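Local coordinates for protein translation elongation factor 1A (Methanosarcina mazei, PDB 3WND) that probably acts in translation as an elongation factor related to SelB and EF-Tu, and in its GTP-bound form binds cysteinyl-tRNA(Cys), at residues L304-Q309 with K342-S347; P192-I197 with G270-D275; V313-I318 with L336-N341. One frame throughout, in Å; residues are numbered along the deposited sequence. Where two conformers were deposited one is given.

Contact 1 (L304-Q309 with K342-S347); sequences LFVGLQ and KKLAYS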
# COMPACT_ATOMS: atom_id res chain seq x y z
N LEU A 304 -6.60 -0.86 -13.90
CA LEU A 304 -5.40 -1.60 -13.56
C LEU A 304 -4.56 -0.81 -12.53
O LEU A 304 -4.35 0.43 -12.67
CB LEU A 304 -4.56 -1.83 -14.84
CG LEU A 304 -3.19 -2.52 -14.75
CD1 LEU A 304 -2.87 -3.23 -16.05
CD2 LEU A 304 -2.09 -1.48 -14.42
N PHE A 305 -4.12 -1.51 -11.51
CA PHE A 305 -3.18 -0.93 -10.53
C PHE A 305 -1.90 -1.74 -10.51
O PHE A 305 -1.91 -2.96 -10.43
CB PHE A 305 -3.81 -1.13 -9.13
CG PHE A 305 -5.09 -0.38 -8.93
CD1 PHE A 305 -5.11 0.86 -8.36
CD2 PHE A 305 -6.28 -0.92 -9.44
CE1 PHE A 305 -6.33 1.58 -8.28
CE2 PHE A 305 -7.50 -0.23 -9.31
CZ PHE A 305 -7.53 1.00 -8.77
N VAL A 306 -0.75 -1.05 -10.62
CA VAL A 306 0.53 -1.70 -10.47
C VAL A 306 1.41 -0.68 -9.81
O VAL A 306 1.43 0.49 -10.20
CB VAL A 306 1.10 -2.28 -11.80
CG1 VAL A 306 1.42 -1.16 -12.78
CG2 VAL A 306 2.34 -3.18 -11.53
N GLY A 307 2.15 -1.10 -8.77
CA GLY A 307 2.90 -0.12 -7.98
C GLY A 307 1.93 0.96 -7.46
O GLY A 307 0.87 0.62 -6.87
N LEU A 308 2.29 2.24 -7.70
CA LEU A 308 1.41 3.33 -7.26
C LEU A 308 0.73 3.98 -8.47
O LEU A 308 0.33 5.17 -8.43
CB LEU A 308 2.21 4.35 -6.43
CG LEU A 308 3.05 3.74 -5.31
CD1 LEU A 308 3.67 4.90 -4.57
CD2 LEU A 308 2.22 2.88 -4.32
N GLN A 309 0.61 3.18 -9.54
CA GLN A 309 -0.07 3.66 -10.79
C GLN A 309 -1.48 3.04 -10.87
O GLN A 309 -1.75 1.94 -10.36
CB GLN A 309 0.77 3.27 -11.99
CG GLN A 309 2.11 3.94 -12.02
CD GLN A 309 3.14 3.14 -12.87
OE1 GLN A 309 3.73 3.67 -13.83
NE2 GLN A 309 3.39 1.88 -12.49
N LYS A 342 -1.80 5.09 -21.37
CA LYS A 342 -0.69 5.73 -20.75
C LYS A 342 0.44 4.70 -20.60
O LYS A 342 0.18 3.52 -20.43
CB LYS A 342 -1.16 6.12 -19.36
CG LYS A 342 -0.31 7.11 -18.61
CD LYS A 342 -1.16 7.96 -17.68
CE LYS A 342 -0.34 8.42 -16.48
NZ LYS A 342 -1.26 9.04 -15.48
N LYS A 343 1.68 5.17 -20.65
CA LYS A 343 2.85 4.36 -20.39
C LYS A 343 3.00 4.18 -18.89
O LYS A 343 3.07 5.16 -18.13
CB LYS A 343 4.14 5.08 -20.97
CG LYS A 343 4.44 4.80 -22.43
CD LYS A 343 5.70 5.49 -22.97
CE LYS A 343 5.73 7.01 -22.83
NZ LYS A 343 6.86 7.56 -23.66
N LEU A 344 3.09 2.91 -18.45
CA LEU A 344 3.35 2.58 -17.04
C LEU A 344 4.67 1.87 -16.91
O LEU A 344 5.07 1.06 -17.79
CB LEU A 344 2.17 1.77 -16.46
CG LEU A 344 0.76 2.39 -16.47
CD1 LEU A 344 -0.18 1.47 -15.70
CD2 LEU A 344 0.74 3.75 -15.84
N ALA A 345 5.29 2.04 -15.72
CA ALA A 345 6.58 1.38 -15.35
C ALA A 345 6.40 0.28 -14.35
O ALA A 345 5.63 0.45 -13.41
CB ALA A 345 7.58 2.39 -14.70
N TYR A 346 7.08 -0.82 -14.59
CA TYR A 346 6.98 -1.93 -13.62
C TYR A 346 8.11 -2.93 -13.88
O TYR A 346 8.79 -2.88 -14.96
CB TYR A 346 5.58 -2.65 -13.78
CG TYR A 346 5.28 -3.15 -15.14
CD1 TYR A 346 5.54 -4.48 -15.50
CD2 TYR A 346 4.78 -2.27 -16.11
CE1 TYR A 346 5.30 -4.96 -16.84
CE2 TYR A 346 4.56 -2.69 -17.42
CZ TYR A 346 4.79 -4.03 -17.78
OH TYR A 346 4.57 -4.43 -19.06
N SER A 347 8.34 -3.77 -12.91
CA SER A 347 9.22 -4.93 -13.06
C SER A 347 8.30 -6.18 -12.87
O SER A 347 7.17 -6.06 -12.35
CB SER A 347 10.39 -4.86 -12.02
OG SER A 347 11.29 -3.87 -12.51
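A beta-hairpin with a two-residue loop and a type II' turn, Val306 to Gln309, is held against strand 343-346 by the amide of Gln309, in the C-terminal beta domain of an EF-Tu-like factor. Val306 and Gln309 close the turn with backbone bonds in both directions. The axes of strands 304-306 and 343-346 stay 8.9 Å apart, too far for backbone pairing. The Gln309 side chain bridges the gap. With CG anti to the carbonyl carbon (chi1 -64°) and the chain extended beyond it, the amide reaches the backbone of Ala345 and grips it twice, much as a neighbouring strand would. Gln309 OE1 accepts from Ala345 N at 2.9 Å, in the carbonyl plane and on a lone pair. The N-H points at it almost straight, at 170°. Gln309 NE2 donates to Ala345 O at 2.8 Å. A weak second bond runs from Gln309 NE2 to Val306 O at 3.3 Å, within the hairpin. Together these bonds fix the rotation of the amide. On its other edge, strand 343-346 pairs with strand 278-280 through the backbones of Leu344 and Tyr346.

Leu344 packs across both arms of the hairpin. Leu344 CD1 meets Leu304 CD2 at 3.7 Å. Leu344 CD2 lies alongside the aliphatic stem of Gln309, 3.9 Å from Gln309 CB. The Tyr346 ring leads away from the hairpin, meets Phe352 edge-to-face and hydrogen-bonds to Thr280 through OH. It is Tyr346 CB that meets the hairpin, 4.0 Å from Val306 CG2.

Contact 2 (P192-I197 with G270-D275); sequences PARIFI and GFIISD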
# COMPACT_ATOMS: atom_id res chain seq x y z
N PRO A 192 19.09 -4.68 -6.52
CA PRO A 192 19.17 -3.30 -7.07
C PRO A 192 18.11 -2.39 -6.49
O PRO A 192 16.99 -2.85 -6.26
CB PRO A 192 18.96 -3.52 -8.55
CG PRO A 192 19.46 -4.95 -8.82
CD PRO A 192 19.03 -5.74 -7.55
N ALA A 193 18.49 -1.16 -6.15
CA ALA A 193 17.53 -0.25 -5.57
C ALA A 193 16.34 0.10 -6.46
O ALA A 193 16.48 0.35 -7.68
CB ALA A 193 18.20 1.09 -5.18
N ARG A 194 15.15 0.13 -5.83
CA ARG A 194 13.98 0.72 -6.48
C ARG A 194 13.28 1.58 -5.46
O ARG A 194 13.13 1.11 -4.29
CB ARG A 194 12.96 -0.37 -6.95
CG ARG A 194 13.59 -1.41 -7.84
CD ARG A 194 12.54 -2.48 -8.22
NE ARG A 194 11.52 -1.99 -9.14
CZ ARG A 194 10.22 -2.40 -9.12
NH1 ARG A 194 9.69 -3.12 -8.08
NH2 ARG A 194 9.37 -1.99 -10.08
N ILE A 195 12.84 2.76 -5.88
CA ILE A 195 12.08 3.66 -5.00
C ILE A 195 10.78 3.98 -5.71
O ILE A 195 10.77 4.39 -6.89
CB ILE A 195 12.90 4.96 -4.72
CG1 ILE A 195 14.29 4.58 -4.06
CG2 ILE A 195 12.07 5.91 -3.76
CD1 ILE A 195 15.43 4.72 -5.12
N PHE A 196 9.65 3.82 -5.01
CA PHE A 196 8.33 4.21 -5.59
C PHE A 196 7.97 5.59 -5.05
O PHE A 196 8.14 5.85 -3.91
CB PHE A 196 7.22 3.25 -5.09
CG PHE A 196 7.17 1.91 -5.78
CD1 PHE A 196 8.14 1.54 -6.74
CD2 PHE A 196 6.16 1.02 -5.46
CE1 PHE A 196 8.10 0.25 -7.33
CE2 PHE A 196 6.13 -0.25 -6.06
CZ PHE A 196 7.08 -0.61 -6.96
N ILE A 197 7.61 6.49 -5.93
CA ILE A 197 7.28 7.82 -5.58
C ILE A 197 5.81 8.04 -5.35
O ILE A 197 5.00 7.64 -6.16
CB ILE A 197 7.70 8.73 -6.78
CG1 ILE A 197 9.28 8.74 -6.93
CG2 ILE A 197 7.12 10.13 -6.57
CD1 ILE A 197 9.72 9.32 -8.26
N GLY A 270 3.55 7.05 -8.70
CA GLY A 270 3.58 5.88 -9.55
C GLY A 270 4.91 5.76 -10.31
O GLY A 270 5.25 4.67 -10.79
N PHE A 271 5.62 6.86 -10.43
CA PHE A 271 6.93 6.82 -11.07
C PHE A 271 7.88 6.07 -10.18
O PHE A 271 7.68 6.00 -8.94
CB PHE A 271 7.42 8.29 -11.29
CG PHE A 271 6.84 8.94 -12.55
CD1 PHE A 271 5.53 8.68 -12.96
CD2 PHE A 271 7.62 9.81 -13.30
CE1 PHE A 271 5.00 9.31 -14.13
CE2 PHE A 271 7.09 10.42 -14.44
CZ PHE A 271 5.83 10.18 -14.87
N ILE A 272 8.92 5.53 -10.76
CA ILE A 272 9.87 4.69 -10.04
C ILE A 272 11.28 5.20 -10.32
O ILE A 272 11.65 5.51 -11.48
CB ILE A 272 9.80 3.23 -10.60
CG1 ILE A 272 8.38 2.63 -10.31
CG2 ILE A 272 10.84 2.36 -9.87
CD1 ILE A 272 8.16 1.29 -11.04
N ILE A 273 12.08 5.25 -9.26
CA ILE A 273 13.46 5.54 -9.45
C ILE A 273 14.18 4.19 -9.36
O ILE A 273 14.09 3.44 -8.32
CB ILE A 273 14.05 6.48 -8.33
CG1 ILE A 273 13.36 7.89 -8.47
CG2 ILE A 273 15.58 6.54 -8.42
CD1 ILE A 273 13.54 8.78 -7.26
N SER A 274 14.95 3.87 -10.39
CA SER A 274 15.68 2.64 -10.47
C SER A 274 16.52 2.70 -11.70
O SER A 274 16.32 3.58 -12.58
CB SER A 274 14.82 1.37 -10.45
OG SER A 274 14.38 1.06 -11.69
N ASP A 275 17.41 1.72 -11.83
CA ASP A 275 18.32 1.73 -13.05
C ASP A 275 17.60 1.16 -14.27
O ASP A 275 18.00 1.40 -15.39
CB ASP A 275 19.56 0.92 -12.74
CG ASP A 275 20.54 1.65 -11.87
OD1 ASP A 275 20.45 2.89 -11.73
OD2 ASP A 275 21.45 1.01 -11.39
O HOH W 1 18.07 -0.07 -9.68
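Strands 194-197 and 272-274 run antiparallel, their axes 4.7 Å apart at 163°, as neighbours in the curled second beta domain of this SelB-like factor. Ile195 and Ile273 form a hydrogen-bonded pair in which each N donates to the other residue's O, both Ile195 N to Ile273 O and Ile273 N to Ile195 O measuring 2.8 Å. Further on, Ile197 N donates to Phe271 O at 3.1 Å, and Gly270 N returns a bond to Ile197 O.

Ile195, Ile197 and Ile273 make an oily face. Ile195 packs on Val255 and Met257 and Ile273 on Leu259, all of strand 254-260, while Ile197 leans on Val210 and Ile227. There the Ile197 and Ile273 side chains meet at about a right angle, with Ile197 CD1 3.9 Å from Ile273 CG1. The other face carries Arg194, Phe196 and Ile272. Phe196 and Ile272 form a non-hydrogen-bonded pair and point the same way, side by side. With CG1 anti to the carbonyl carbon (chi1 -64°), Ile272 lays this branch against the ring, 3.7 Å from Phe196 CD1. Ile272 CD1 then reaches Arg194 NH2 at 3.6 Å. Phe196 in turn brings its ring edge over one face of the guanidinium. Arg194 has charged partners too, Glu277 at NE and Asp350 at NH2. An alanine in place of Ile272 is likely to open a gap beside the Phe196 ring and Arg194 NH2, leaving the ring freer to turn.

Where the strands part, a water bridges their backbones. It donates to Ala193 O at 2.6 Å and accepts from Asp275 N at 2.9 Å.

Contact 3 (V313-I318 with L336-N341); sequences VRVEKI and LELSGN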
# COMPACT_ATOMS: atom_id res chain seq x y z
N VAL A 313 -8.00 0.15 -18.51
CA VAL A 313 -7.50 -0.76 -19.54
C VAL A 313 -8.67 -1.46 -20.24
O VAL A 313 -9.80 -1.52 -19.69
CB VAL A 313 -6.47 -1.80 -19.03
CG1 VAL A 313 -5.23 -1.10 -18.53
CG2 VAL A 313 -7.07 -2.65 -17.93
N ARG A 314 -8.40 -1.98 -21.44
CA ARG A 314 -9.38 -2.80 -22.16
C ARG A 314 -8.92 -4.22 -22.29
O ARG A 314 -7.72 -4.45 -22.48
CB ARG A 314 -9.70 -2.18 -23.55
CG ARG A 314 -10.72 -2.99 -24.31
CD ARG A 314 -11.06 -2.27 -25.61
NE ARG A 314 -12.18 -1.34 -25.37
CZ ARG A 314 -12.09 -0.10 -24.86
NH1 ARG A 314 -10.90 0.45 -24.55
NH2 ARG A 314 -13.20 0.61 -24.67
N VAL A 315 -9.83 -5.20 -22.14
CA VAL A 315 -9.43 -6.61 -22.25
C VAL A 315 -9.48 -6.92 -23.76
O VAL A 315 -10.54 -6.82 -24.36
CB VAL A 315 -10.44 -7.53 -21.58
CG1 VAL A 315 -10.06 -8.97 -21.91
CG2 VAL A 315 -10.49 -7.29 -20.04
N GLU A 316 -8.32 -7.25 -24.35
CA GLU A 316 -8.24 -7.49 -25.77
C GLU A 316 -8.44 -8.98 -26.10
O GLU A 316 -9.00 -9.32 -27.12
CB GLU A 316 -6.87 -7.01 -26.26
CG GLU A 316 -6.65 -5.51 -26.10
CD GLU A 316 -7.40 -4.65 -27.10
OE1 GLU A 316 -7.91 -5.17 -28.08
OE2 GLU A 316 -7.44 -3.42 -26.90
N LYS A 317 -7.94 -9.86 -25.20
CA LYS A 317 -7.96 -11.28 -25.44
C LYS A 317 -7.86 -11.99 -24.12
O LYS A 317 -7.18 -11.52 -23.18
CB LYS A 317 -6.81 -11.75 -26.41
CG LYS A 317 -7.07 -13.20 -26.95
CD LYS A 317 -5.86 -13.88 -27.64
CE LYS A 317 -5.55 -13.27 -28.99
NZ LYS A 317 -4.50 -14.09 -29.65
N ILE A 318 -8.62 -13.09 -24.02
CA ILE A 318 -8.59 -13.95 -22.86
C ILE A 318 -8.16 -15.33 -23.34
O ILE A 318 -8.74 -15.88 -24.28
CB ILE A 318 -10.02 -14.07 -22.19
CG1 ILE A 318 -10.57 -12.68 -21.95
CG2 ILE A 318 -9.89 -14.92 -20.92
CD1 ILE A 318 -11.97 -12.61 -21.32
N LEU A 336 -4.74 -12.64 -19.49
CA LEU A 336 -5.39 -11.51 -20.07
C LEU A 336 -4.41 -10.65 -20.89
O LEU A 336 -3.36 -10.24 -20.40
CB LEU A 336 -6.08 -10.63 -19.04
CG LEU A 336 -7.23 -11.29 -18.24
CD1 LEU A 336 -7.84 -10.25 -17.24
CD2 LEU A 336 -8.33 -11.83 -19.16
N GLU A 337 -4.75 -10.41 -22.17
CA GLU A 337 -3.99 -9.44 -22.93
C GLU A 337 -4.79 -8.15 -22.75
O GLU A 337 -5.95 -8.07 -23.10
CB GLU A 337 -3.88 -9.95 -24.42
CG GLU A 337 -2.50 -10.60 -24.59
CD GLU A 337 -2.39 -11.55 -25.76
OE1 GLU A 337 -3.13 -11.31 -26.70
OE2 GLU A 337 -1.60 -12.54 -25.75
N LEU A 338 -4.14 -7.13 -22.18
CA LEU A 338 -4.80 -5.88 -21.87
C LEU A 338 -4.18 -4.69 -22.66
O LEU A 338 -3.01 -4.67 -22.83
CB LEU A 338 -4.64 -5.61 -20.35
CG LEU A 338 -5.28 -6.64 -19.44
CD1 LEU A 338 -4.90 -6.18 -18.01
CD2 LEU A 338 -6.81 -6.66 -19.58
N SER A 339 -4.94 -3.66 -23.04
CA SER A 339 -4.38 -2.47 -23.66
C SER A 339 -4.81 -1.22 -22.91
O SER A 339 -5.92 -1.17 -22.34
CB SER A 339 -4.86 -2.34 -25.10
OG SER A 339 -6.28 -2.14 -25.13
N GLY A 340 -3.97 -0.19 -22.96
CA GLY A 340 -4.26 1.09 -22.26
C GLY A 340 -3.59 2.25 -22.99
O GLY A 340 -2.93 2.05 -24.03
N ASN A 341 -3.80 3.47 -22.52
CA ASN A 341 -3.32 4.68 -23.21
C ASN A 341 -1.98 5.16 -22.67
O ASN A 341 -1.08 5.49 -23.44
CB ASN A 341 -4.35 5.83 -23.13
CG ASN A 341 -5.66 5.49 -23.84
OD1 ASN A 341 -5.69 4.76 -24.83
ND2 ASN A 341 -6.74 6.10 -23.40
O HOH W 2 -2.61 -12.11 -29.09
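A classic beta bulge interrupts the antiparallel pairing of strands 313-318 and 336-340, with Glu316 and Lys317 both set opposite Glu337. Glu337 O takes Glu316 N at 2.8 Å and, weakly, Lys317 N at 3.4 Å. Glu337 N donates back to Lys317 O. Ahead of the bulge, Arg314 and Ser339 form a regular hydrogen-bonded pair.

The bulge gives Glu316 its own direction. Its chain bends at chi2 (-75°) and swings the carboxylate across to Ser339, whose OG donates to OE2. The modelled length of 2.5 Å between Ser339 OG and Glu316 OE2 is very short and need not be exact. Lys317 and Glu337 lie side by side without a salt bridge. A water joins them, accepting from Lys317 NZ and donating to Glu337 OE1 at 2.6 Å.

The opposite face is apolar. Leu336 CD2 sits against Ile318 CG1 at 3.7 Å, and Leu338 CD2 against Val315 CG2 at 3.8 Å. Both leucines also pack on Leu354 of strand 352-355. A polar outer face, an oily inner face and a bulge in the strand pairing are consistent with the twisted antiparallel strands of the third, beta-barrel domain of EF-Tu-like factors.

In the fold
Contact 2 comes first along the chain and lies in the second domain. Contacts 1 and 3 follow in the C-terminal one, with contact 3 falling wholly between the two segments of contact 1. The centres of contacts 1 and 2 are 12 Å apart and the contacts touch: Gln309 and Ala345 pack on Gly270 and Ile272, so contact 1 lies where the two beta domains meet. Contacts 1 and 3 have centres 14 Å apart. They are linked through adjacent strands 301-306 and 309-320 and by the corner after strand 333-340. Contacts 2 and 3 do not touch, their centres being 25 Å apart. All three lie away from the GDP site.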